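Serpin 2 (PDB 3PZF) inhibits clip-domain serine proteases of the mosquito, forming a covalent complex with one of them, and so holds back melanization in the hemolymph. Local coordinates at residues G15-Q18 / G19-N23; L300-V303 / G304-I308; I378-T382 / L383-L387. One frame throughout, in Å; residues are numbered along the deposited sequence.

Interaction 1 of 3, residues G15-Q18 / G19-N23; sequences GPFQ and GQRQN
Phe17 CG lies opposite its backbone N (chi1 -178°), which carries the ring forward over Gly19, while Arg21, extended from CG to NE, brings its guanidinium back alongside the ring. Gly19 CA sits over one ring face, 3.8 Å from the centroid of Phe17, in a CH-pi contact. Glycine, with no side chain, suits a place so close under the ring. The Arg21 guanidinium is covered on one face by Phe17 CD2, 3.8 Å from Arg21 CZ, and Arg21 CG also packs against Phe17 CD2 and CE2. Two waters tie the arginine to the backbone. One donates to Phe17 O and to Gly19 O and accepts from Arg21 NH1; the other, at the edge of the guanidinium plane, donates to Phe17 O (2.8 Å) and accepts from Arg21 NH2 (3.0 Å). Arg21 NE forms a salt bridge with Glu379, and the side chain also rests on His270 and Leu273 of helix 266-274. Held by a carboxylate and two waters, with Phe17 CD2 over one face, the buried guanidinium probably keeps its charge, and its pairing with Glu379 joins the segment before helix 24-35 to the hairpin of strands 374-380 and 386-392.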
ATOM      1  N   GLY A  15       2.436  21.164   3.807  1.00 55.18           N
ATOM      2  CA  GLY A  15       3.005  20.708   5.062  1.00 46.07           C
ATOM      3  C   GLY A  15       2.424  19.371   5.513  1.00 44.89           C
ATOM      4  O   GLY A  15       1.420  18.899   4.970  1.00 42.86           O
ATOM      5  N   PRO A  16       3.058  18.758   6.522  1.00 33.94           N
ATOM      6  CA  PRO A  16       2.655  17.449   7.035  1.00 31.76           C
ATOM      7  C   PRO A  16       1.226  17.469   7.549  1.00 28.35           C
ATOM      8  O   PRO A  16       0.735  18.510   7.981  1.00 30.08           O
ATOM      9  CB  PRO A  16       3.621  17.213   8.202  1.00 33.87           C
ATOM     10  CG  PRO A  16       4.828  18.052   7.877  1.00 38.21           C
ATOM     11  CD  PRO A  16       4.284  19.259   7.172  1.00 32.86           C
ATOM     12  N   PHE A  17       0.599  16.307   7.542  1.00 30.56           N
ATOM     13  CA  PHE A  17      -0.757  16.134   8.051  1.00 29.87           C
ATOM     14  C   PHE A  17      -0.861  16.457   9.546  1.00 37.28           C
ATOM     15  O   PHE A  17      -0.080  15.956  10.350  1.00 27.25           O
ATOM     16  CB  PHE A  17      -1.170  14.686   7.803  1.00 27.35           C
ATOM     17  CG  PHE A  17      -2.564  14.367   8.230  1.00 30.33           C
ATOM     18  CD1 PHE A  17      -3.638  15.025   7.656  1.00 31.80           C
ATOM     19  CD2 PHE A  17      -2.807  13.391   9.182  1.00 31.33           C
ATOM     20  CE1 PHE A  17      -4.950  14.725   8.040  1.00 30.44           C
ATOM     21  CE2 PHE A  17      -4.124  13.089   9.575  1.00 26.52           C
ATOM     22  CZ  PHE A  17      -5.187  13.754   8.991  1.00 30.89           C
ATOM     23  N   GLN A  18      -1.842  17.267   9.931  1.00 31.67           N
ATOM     24  CA  GLN A  18      -1.955  17.685  11.343  1.00 36.08           C
ATOM     25  C   GLN A  18      -3.053  16.967  12.115  1.00 35.71           C
ATOM     26  O   GLN A  18      -3.223  17.210  13.327  1.00 32.28           O
ATOM     27  CB  GLN A  18      -2.182  19.194  11.451  1.00 42.40           C
ATOM     28  CG  GLN A  18      -1.065  20.004  10.845  1.00 42.86           C
ATOM     29  CD  GLN A  18      -1.063  21.423  11.319  1.00 59.04           C
ATOM     30  OE1 GLN A  18      -2.104  21.969  11.712  1.00 51.79           O
ATOM     31  NE2 GLN A  18       0.112  22.037  11.311  1.00 58.37           N
ATOM     32  N   GLY A  19      -3.777  16.077  11.434  1.00 31.86           N
ATOM     33  CA  GLY A  19      -4.889  15.373  12.053  1.00 29.41           C
ATOM     34  C   GLY A  19      -4.485  14.019  12.598  1.00 33.43           C
ATOM     35  O   GLY A  19      -3.295  13.720  12.744  1.00 33.74           O
ATOM     36  N   GLN A  20      -5.473  13.183  12.896  1.00 30.33           N
ATOM     37  CA  GLN A  20      -5.189  11.859  13.422  1.00 33.37           C
ATOM     38  C   GLN A  20      -5.498  10.899  12.305  1.00 29.62           C
ATOM     39  O   GLN A  20      -6.620  10.846  11.792  1.00 35.58           O
ATOM     40  CB  GLN A  20      -6.005  11.515  14.686  1.00 38.35           C
ATOM     41  CG  GLN A  20      -5.362  12.047  16.006  1.00 51.30           C
ATOM     42  CD  GLN A  20      -6.287  11.918  17.224  1.00 62.94           C
ATOM     43  OE1 GLN A  20      -7.357  11.303  17.142  1.00 61.30           O
ATOM     44  NE2 GLN A  20      -5.880  12.511  18.358  1.00 46.13           N
ATOM     45  N   ARG A  21      -4.478  10.159  11.907  1.00 28.56           N
ATOM     46  CA  ARG A  21      -4.641   9.138  10.883  1.00 26.96           C
ATOM     47  C   ARG A  21      -5.521   7.984  11.363  1.00 31.08           C
ATOM     48  O   ARG A  21      -5.349   7.494  12.482  1.00 34.42           O
ATOM     49  CB  ARG A  21      -3.259   8.606  10.535  1.00 24.19           C
ATOM     50  CG  ARG A  21      -2.379   9.685   9.939  1.00 26.58           C
ATOM     51  CD  ARG A  21      -0.900   9.258   9.880  1.00 25.67           C
ATOM     52  NE  ARG A  21      -0.089  10.344   9.343  1.00 25.22           N
ATOM     53  CZ  ARG A  21       0.315  11.402  10.045  1.00 33.10           C
ATOM     54  NH1 ARG A  21      -0.009  11.528  11.341  1.00 27.36           N
ATOM     55  NH2 ARG A  21       1.029  12.345   9.446  1.00 28.36           N
ATOM     56  N   GLN A  22      -6.441   7.530  10.520  1.00 29.30           N
ATOM     57  CA  GLN A  22      -7.211   6.324  10.835  1.00 23.76           C
ATOM     58  C   GLN A  22      -6.415   5.109  10.329  1.00 27.21           C
ATOM     59  O   GLN A  22      -6.816   4.432   9.371  1.00 28.89           O
ATOM     60  CB  GLN A  22      -8.601   6.369  10.182  1.00 33.15           C
ATOM     61  CG  GLN A  22      -9.468   7.472  10.741  1.00 54.37           C
ATOM     62  CD  GLN A  22     -10.872   7.472  10.176  1.00 68.69           C
ATOM     63  OE1 GLN A  22     -11.593   8.458  10.315  1.00 73.09           O
ATOM     64  NE2 GLN A  22     -11.272   6.370   9.537  1.00 66.72           N
ATOM     65  N   ASN A  23      -5.280   4.844  10.970  1.00 21.80           N
ATOM     66  CA  ASN A  23      -4.338   3.875  10.426  1.00 24.39           C
ATOM     67  C   ASN A  23      -4.142   2.683  11.345  1.00 25.89           C
ATOM     68  O   ASN A  23      -3.172   1.940  11.198  1.00 23.48           O
ATOM     69  CB  ASN A  23      -2.986   4.542  10.113  1.00 21.79           C
ATOM     70  CG  ASN A  23      -2.347   5.167  11.348  1.00 25.49           C
ATOM     71  OD1 ASN A  23      -2.970   5.222  12.427  1.00 25.78           O
ATOM     72  ND2 ASN A  23      -1.131   5.680  11.195  1.00 26.52           N
TER
HETATM   73  O   HOH W   1      -0.612  14.363  12.656  1.00 32.65           O
HETATM   74  O   HOH W   2       2.265  14.576  11.045  1.00 36.08           O

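Interaction 2 of 3, residues L300-V303 / G304-I308; sequences LQQV and GIREI
Leu300 and Ile305 touch through their ends, CD2 of Leu300 lying 3.8 Å from CD1 of Ile305 as the two branched chains cross at a slant. With chi1 at -58°, Ile305 sends CG1 to the side of its own N and onward to the leucine. The backbone beneath fixes this pairing: Ile305 N donates to Leu300 O at 2.9 Å, from a position tilted 35° out of the carbonyl plane. Gly304 N donates to Gln301 O at 3.1 Å, although the place of that oxygen is less certain. Together these two bonds make a Schellman motif, which ends helix 297-302. Gly304 is its C-prime residue, with a positive phi of 105°, a backbone conformation that glycine adopts readily. Gln301 CA adds a CH contact to Ile305 O at 3.4 Å. Further out, apolar residues pack against the Leu300-Ile305 pair: Phe29 of helix 24-35 and Phe309 meet Leu300, Phe25 and Leu74 meet Ile305, and Leu52 of helix 45-58 touches both. Past the turn, one carboxylate oxygen, OE1 of Glu73, accepts hydrogen bonds from the backbone N of Arg306 and of Glu307.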
ATOM      1  N   LEU A 300      -4.729 -11.828   6.287  1.00 27.71           N
ATOM      2  CA  LEU A 300      -5.978 -11.309   6.812  1.00 29.13           C
ATOM      3  C   LEU A 300      -6.466 -12.219   7.937  1.00 29.59           C
ATOM      4  O   LEU A 300      -6.901 -11.736   8.980  1.00 31.21           O
ATOM      5  CB  LEU A 300      -7.037 -11.179   5.712  1.00 27.61           C
ATOM      6  CG  LEU A 300      -6.825  -9.990   4.754  1.00 29.79           C
ATOM      7  CD1 LEU A 300      -7.735 -10.134   3.511  1.00 23.16           C
ATOM      8  CD2 LEU A 300      -7.063  -8.622   5.436  1.00 23.77           C
ATOM      9  N   GLN A 301      -6.353 -13.530   7.738  1.00 29.30           N
ATOM     10  CA  GLN A 301      -6.788 -14.495   8.744  1.00 34.80           C
ATOM     11  C   GLN A 301      -5.957 -14.325  10.008  1.00 41.14           C
ATOM     12  O   GLN A 301      -6.475 -14.365  11.116  1.00 37.54           O
ATOM     13  CB  GLN A 301      -6.679 -15.925   8.201  1.00 38.57           C
ATOM     14  CG  GLN A 301      -7.797 -16.260   7.197  1.00 32.92           C
ATOM     15  CD  GLN A 301      -7.648 -17.614   6.514  1.00 44.70           C
ATOM     16  OE1 GLN A 301      -8.635 -18.218   6.094  1.00 57.28           O
ATOM     17  NE2 GLN A 301      -6.420 -18.088   6.393  1.00 48.23           N
ATOM     18  N   GLN A 302      -4.667 -14.098   9.828  1.00 38.25           N
ATOM     19  CA  GLN A 302      -3.767 -13.933  10.962  1.00 42.12           C
ATOM     20  C   GLN A 302      -4.144 -12.729  11.820  1.00 44.18           C
ATOM     21  O   GLN A 302      -3.991 -12.773  13.033  1.00 50.83           O
ATOM     22  CB  GLN A 302      -2.316 -13.827  10.492  1.00 41.08           C
ATOM     23  CG  GLN A 302      -1.748 -15.151  10.006  1.00 48.38           C
ATOM     24  CD  GLN A 302      -1.831 -16.246  11.059  1.00 59.63           C
ATOM     25  OE1 GLN A 302      -1.295 -16.109  12.153  1.00 53.37           O
ATOM     26  NE2 GLN A 302      -2.515 -17.340  10.731  1.00 64.86           N
ATOM     27  N   VAL A 303      -4.650 -11.664  11.205  1.00 33.12           N
ATOM     28  CA  VAL A 303      -4.991 -10.477  11.974  1.00 34.71           C
ATOM     29  C   VAL A 303      -6.470 -10.455  12.410  1.00 35.28           C
ATOM     30  O   VAL A 303      -6.947  -9.438  12.899  1.00 43.62           O
ATOM     31  CB  VAL A 303      -4.655  -9.174  11.212  1.00 35.13           C
ATOM     32  CG1 VAL A 303      -3.154  -9.071  10.952  1.00 30.06           C
ATOM     33  CG2 VAL A 303      -5.454  -9.096   9.914  1.00 31.60           C
ATOM     34  N   GLY A 304      -7.184 -11.568  12.238  1.00 42.73           N
ATOM     35  CA  GLY A 304      -8.532 -11.700  12.785  1.00 39.97           C
ATOM     36  C   GLY A 304      -9.678 -11.600  11.789  1.00 48.99           C
ATOM     37  O   GLY A 304     -10.850 -11.665  12.171  1.00 50.01           O
ATOM     38  N   ILE A 305      -9.353 -11.440  10.512  1.00 40.73           N
ATOM     39  CA  ILE A 305     -10.375 -11.373   9.473  1.00 38.20           C
ATOM     40  C   ILE A 305     -10.534 -12.756   8.839  1.00 37.31           C
ATOM     41  O   ILE A 305      -9.803 -13.122   7.915  1.00 36.81           O
ATOM     42  CB  ILE A 305     -10.019 -10.304   8.431  1.00 37.09           C
ATOM     43  CG1 ILE A 305      -9.881  -8.949   9.122  1.00 34.48           C
ATOM     44  CG2 ILE A 305     -11.090 -10.244   7.338  1.00 33.50           C
ATOM     45  CD1 ILE A 305      -9.474  -7.840   8.203  1.00 39.77           C
ATOM     46  N   ARG A 306     -11.478 -13.537   9.364  1.00 39.49           N
ATOM     47  CA  ARG A 306     -11.530 -14.961   9.066  1.00 42.43           C
ATOM     48  C   ARG A 306     -12.882 -15.414   8.507  1.00 35.71           C
ATOM     49  O   ARG A 306     -12.952 -16.309   7.671  1.00 39.71           O
ATOM     50  CB  ARG A 306     -11.201 -15.763  10.338  1.00 51.29           C
ATOM     51  CG  ARG A 306      -9.920 -15.293  11.053  1.00 56.04           C
ATOM     52  CD  ARG A 306      -9.564 -16.157  12.264  1.00 63.43           C
ATOM     53  NE  ARG A 306      -8.356 -16.960  12.046  1.00 68.64           N
ATOM     54  CZ  ARG A 306      -7.171 -16.729  12.616  1.00 73.39           C
ATOM     55  NH1 ARG A 306      -7.005 -15.714  13.460  1.00 72.80           N
ATOM     56  NH2 ARG A 306      -6.140 -17.524  12.343  1.00 73.50           N
ATOM     57  N   GLU A 307     -13.955 -14.798   8.977  1.00 31.00           N
ATOM     58  CA  GLU A 307     -15.304 -15.242   8.592  1.00 36.62           C
ATOM     59  C   GLU A 307     -15.557 -15.167   7.078  1.00 37.24           C
ATOM     60  O   GLU A 307     -16.287 -15.989   6.536  1.00 37.94           O
ATOM     61  CB  GLU A 307     -16.359 -14.425   9.335  1.00 43.48           C
ATOM     62  CG  GLU A 307     -17.794 -14.812   8.998  1.00 58.02           C
ATOM     63  CD  GLU A 307     -18.419 -15.748  10.017  1.00 75.73           C
ATOM     64  OE1 GLU A 307     -19.626 -15.579  10.306  1.00 72.21           O
ATOM     65  OE2 GLU A 307     -17.709 -16.648  10.526  1.00 83.72           O
ATOM     66  N   ILE A 308     -14.956 -14.197   6.390  1.00 35.70           N
ATOM     67  CA  ILE A 308     -15.159 -14.063   4.937  1.00 34.95           C
ATOM     68  C   ILE A 308     -14.478 -15.187   4.135  1.00 33.22           C
ATOM     69  O   ILE A 308     -14.741 -15.366   2.942  1.00 32.66           O
ATOM     70  CB  ILE A 308     -14.671 -12.697   4.411  1.00 33.06           C
ATOM     71  CG1 ILE A 308     -13.206 -12.472   4.774  1.00 35.22           C
ATOM     72  CG2 ILE A 308     -15.513 -11.559   4.987  1.00 29.87           C
ATOM     73  CD1 ILE A 308     -12.591 -11.305   4.042  1.00 35.52           C
TER

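Interaction 3 of 3, residues I378-T382 / L383-L387; sequences IEDET and LGTML
Asp380 lays its CB against CB of Thr385, 3.8 Å apart, while its carboxylate reaches forward to Thr382. With CG opposite the backbone N (chi1 179°), OD1 reaches the chain two residues on and takes two bonds from one residue: Thr382 N at 2.9 Å, nearly in line with the C-O bond, and Thr382 OG1 at 2.7 Å, on the syn side, 22° out of the carboxylate plane. The first bond closes an Asx turn, which the short side chain of aspartate suits. The other oxygen, OD2, is hydrogen-bonded to Ser96 OG of helix 83-98 and receives a water that in turn accepts from Thr385 OG1, so both carboxylate oxygens are occupied. A second water donates to Glu379 OE1 and Gly384 O, joining the next acid, whose strongest partner is Arg21, to the turn. The backbone is held by Asp380 N to Thr385 O (3.0 Å), Leu387 N to Ile378 O (3.0 Å) and Gly384 N to Asp380 O (2.8 Å), with a weak bond from Leu383 N to Asp380 O. Leu387 points CD1 at the Asp380 backbone and packs on Leu244, Phe46 and Ala97, an apolar side chain suited to this buried position. Glu379 and Met386 form an antiparallel, non-hydrogen-bonded pair. Beyond it Gly384, with positive phi, and Thr385 both face Asp380: a G1 beta bulge, here in the turn of the beta hairpin formed by strands 374-380 and 386-392 near the C-terminus of the serpin fold.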
ATOM      1  N   ILE A 378       4.112   6.069   1.818  1.00 17.98           N
ATOM      2  CA  ILE A 378       3.688   7.255   1.094  1.00 17.39           C
ATOM      3  C   ILE A 378       2.311   7.602   1.606  1.00 21.32           C
ATOM      4  O   ILE A 378       1.445   6.726   1.660  1.00 17.00           O
ATOM      5  CB  ILE A 378       3.624   6.990  -0.407  1.00 17.13           C
ATOM      6  CG1 ILE A 378       5.052   6.693  -0.923  1.00 17.31           C
ATOM      7  CG2 ILE A 378       3.052   8.238  -1.137  1.00 20.95           C
ATOM      8  CD1 ILE A 378       5.077   6.345  -2.378  1.00 21.55           C
ATOM      9  N   GLU A 379       2.108   8.863   1.969  1.00 17.09           N
ATOM     10  CA  GLU A 379       0.827   9.277   2.547  1.00 17.06           C
ATOM     11  C   GLU A 379       0.234  10.451   1.777  1.00 20.41           C
ATOM     12  O   GLU A 379       0.966  11.272   1.243  1.00 20.71           O
ATOM     13  CB  GLU A 379       1.089   9.630   4.011  1.00 22.20           C
ATOM     14  CG  GLU A 379       0.209  10.633   4.682  1.00 30.47           C
ATOM     15  CD  GLU A 379       0.682  10.839   6.103  1.00 30.90           C
ATOM     16  OE1 GLU A 379       0.804   9.831   6.821  1.00 23.67           O
ATOM     17  OE2 GLU A 379       0.982  11.988   6.487  1.00 32.03           O
ATOM     18  N   ASP A 380      -1.095  10.475   1.696  1.00 18.36           N
ATOM     19  CA  ASP A 380      -1.867  11.647   1.283  1.00 19.77           C
ATOM     20  C   ASP A 380      -1.885  12.588   2.493  1.00 23.56           C
ATOM     21  O   ASP A 380      -2.494  12.287   3.504  1.00 24.69           O
ATOM     22  CB  ASP A 380      -3.287  11.197   0.887  1.00 22.99           C
ATOM     23  CG  ASP A 380      -4.185  12.361   0.466  1.00 27.58           C
ATOM     24  OD1 ASP A 380      -3.923  13.514   0.873  1.00 29.47           O
ATOM     25  OD2 ASP A 380      -5.153  12.115  -0.293  1.00 23.53           O
ATOM     26  N   GLU A 381      -1.149  13.692   2.417  1.00 20.90           N
ATOM     27  CA  GLU A 381      -0.946  14.533   3.589  1.00 20.06           C
ATOM     28  C   GLU A 381      -2.146  15.425   3.866  1.00 25.32           C
ATOM     29  O   GLU A 381      -2.145  16.146   4.848  1.00 28.23           O
ATOM     30  CB  GLU A 381       0.290  15.392   3.417  1.00 22.54           C
ATOM     31  CG  GLU A 381       1.541  14.538   3.216  1.00 22.49           C
ATOM     32  CD  GLU A 381       2.778  15.352   3.398  1.00 28.70           C
ATOM     33  OE1 GLU A 381       3.456  15.143   4.423  1.00 27.84           O
ATOM     34  OE2 GLU A 381       3.031  16.224   2.542  1.00 26.92           O
ATOM     35  N   THR A 382      -3.145  15.393   2.990  1.00 23.45           N
ATOM     36  CA  THR A 382      -4.362  16.187   3.242  1.00 27.66           C
ATOM     37  C   THR A 382      -5.362  15.403   4.080  1.00 30.38           C
ATOM     38  O   THR A 382      -6.185  16.001   4.795  1.00 30.15           O
ATOM     39  CB  THR A 382      -5.073  16.680   1.962  1.00 30.55           C
ATOM     40  OG1 THR A 382      -5.672  15.579   1.270  1.00 33.01           O
ATOM     41  CG2 THR A 382      -4.124  17.440   1.042  1.00 32.26           C
ATOM     42  N   LEU A 383      -5.269  14.076   4.036  1.00 22.38           N
ATOM     43  CA  LEU A 383      -6.247  13.226   4.698  1.00 23.58           C
ATOM     44  C   LEU A 383      -5.677  12.137   5.586  1.00 25.09           C
ATOM     45  O   LEU A 383      -6.442  11.471   6.306  1.00 28.44           O
ATOM     46  CB  LEU A 383      -7.160  12.592   3.650  1.00 26.27           C
ATOM     47  CG  LEU A 383      -8.059  13.604   2.924  1.00 30.84           C
ATOM     48  CD1 LEU A 383      -8.712  12.974   1.704  1.00 31.58           C
ATOM     49  CD2 LEU A 383      -9.105  14.159   3.862  1.00 34.40           C
ATOM     50  N   GLY A 384      -4.360  11.915   5.506  1.00 24.66           N
ATOM     51  CA  GLY A 384      -3.700  10.928   6.337  1.00 21.04           C
ATOM     52  C   GLY A 384      -3.584   9.527   5.737  1.00 26.11           C
ATOM     53  O   GLY A 384      -3.070   8.619   6.376  1.00 24.12           O
ATOM     54  N   THR A 385      -4.048   9.363   4.504  1.00 21.96           N
ATOM     55  CA  THR A 385      -4.182   8.047   3.893  1.00 20.23           C
ATOM     56  C   THR A 385      -2.826   7.376   3.695  1.00 19.74           C
ATOM     57  O   THR A 385      -1.918   7.990   3.129  1.00 19.89           O
ATOM     58  CB  THR A 385      -4.852   8.198   2.517  1.00 21.20           C
ATOM     59  OG1 THR A 385      -5.929   9.150   2.613  1.00 20.46           O
ATOM     60  CG2 THR A 385      -5.402   6.824   2.005  1.00 19.81           C
ATOM     61  N   MET A 386      -2.701   6.120   4.140  1.00 17.51           N
ATOM     62  CA  MET A 386      -1.455   5.367   3.978  1.00 19.15           C
ATOM     63  C   MET A 386      -1.513   4.574   2.664  1.00 19.27           C
ATOM     64  O   MET A 386      -1.971   3.431   2.634  1.00 18.72           O
ATOM     65  CB  MET A 386      -1.227   4.433   5.174  1.00 19.49           C
ATOM     66  CG  MET A 386       0.263   4.060   5.430  1.00 19.34           C
ATOM     67  SD  MET A 386       0.440   2.819   6.728  1.00 20.57           S
ATOM     68  CE  MET A 386       2.202   2.988   7.063  1.00 23.60           C
ATOM     69  N   LEU A 387      -1.091   5.219   1.577  1.00 16.09           N
ATOM     70  CA  LEU A 387      -1.275   4.688   0.237  1.00 15.91           C
ATOM     71  C   LEU A 387      -0.270   3.586  -0.111  1.00 19.33           C
ATOM     72  O   LEU A 387      -0.613   2.626  -0.803  1.00 19.40           O
ATOM     73  CB  LEU A 387      -1.190   5.824  -0.779  1.00 17.47           C
ATOM     74  CG  LEU A 387      -2.338   6.839  -0.615  1.00 22.18           C
ATOM     75  CD1 LEU A 387      -1.984   8.101  -1.390  1.00 23.32           C
ATOM     76  CD2 LEU A 387      -3.621   6.170  -1.153  1.00 22.87           C
TER
HETATM   77  O   HOH W   3      -0.438   7.404   6.525  1.00 21.79           O
HETATM   78  O   HOH W   4      -6.267   9.681   0.069  1.00 25.30           O

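In the fold
The three contacts follow one another along the chain, interaction 1 near the N-terminus, interaction 2 at the end of helix 297-302 and interaction 3 in the hairpin of strands 374-380 and 386-392. Interactions 1 and 3 are far apart in sequence yet adjacent in space, their centres about 7 Å apart: the Arg21-Glu379 salt bridge and the packing of Phe17 on Glu381 and Leu383 join the start of the modelled serpin chain to a hairpin near its end. Interaction 2 ends a helix elsewhere in the same fold, its centre about 27 Å from that of interaction 1 and 25 Å from that of interaction 3. Helix 24-35 follows 19-23 and meets 300-305; helix 45-58 touches both 2 and 3.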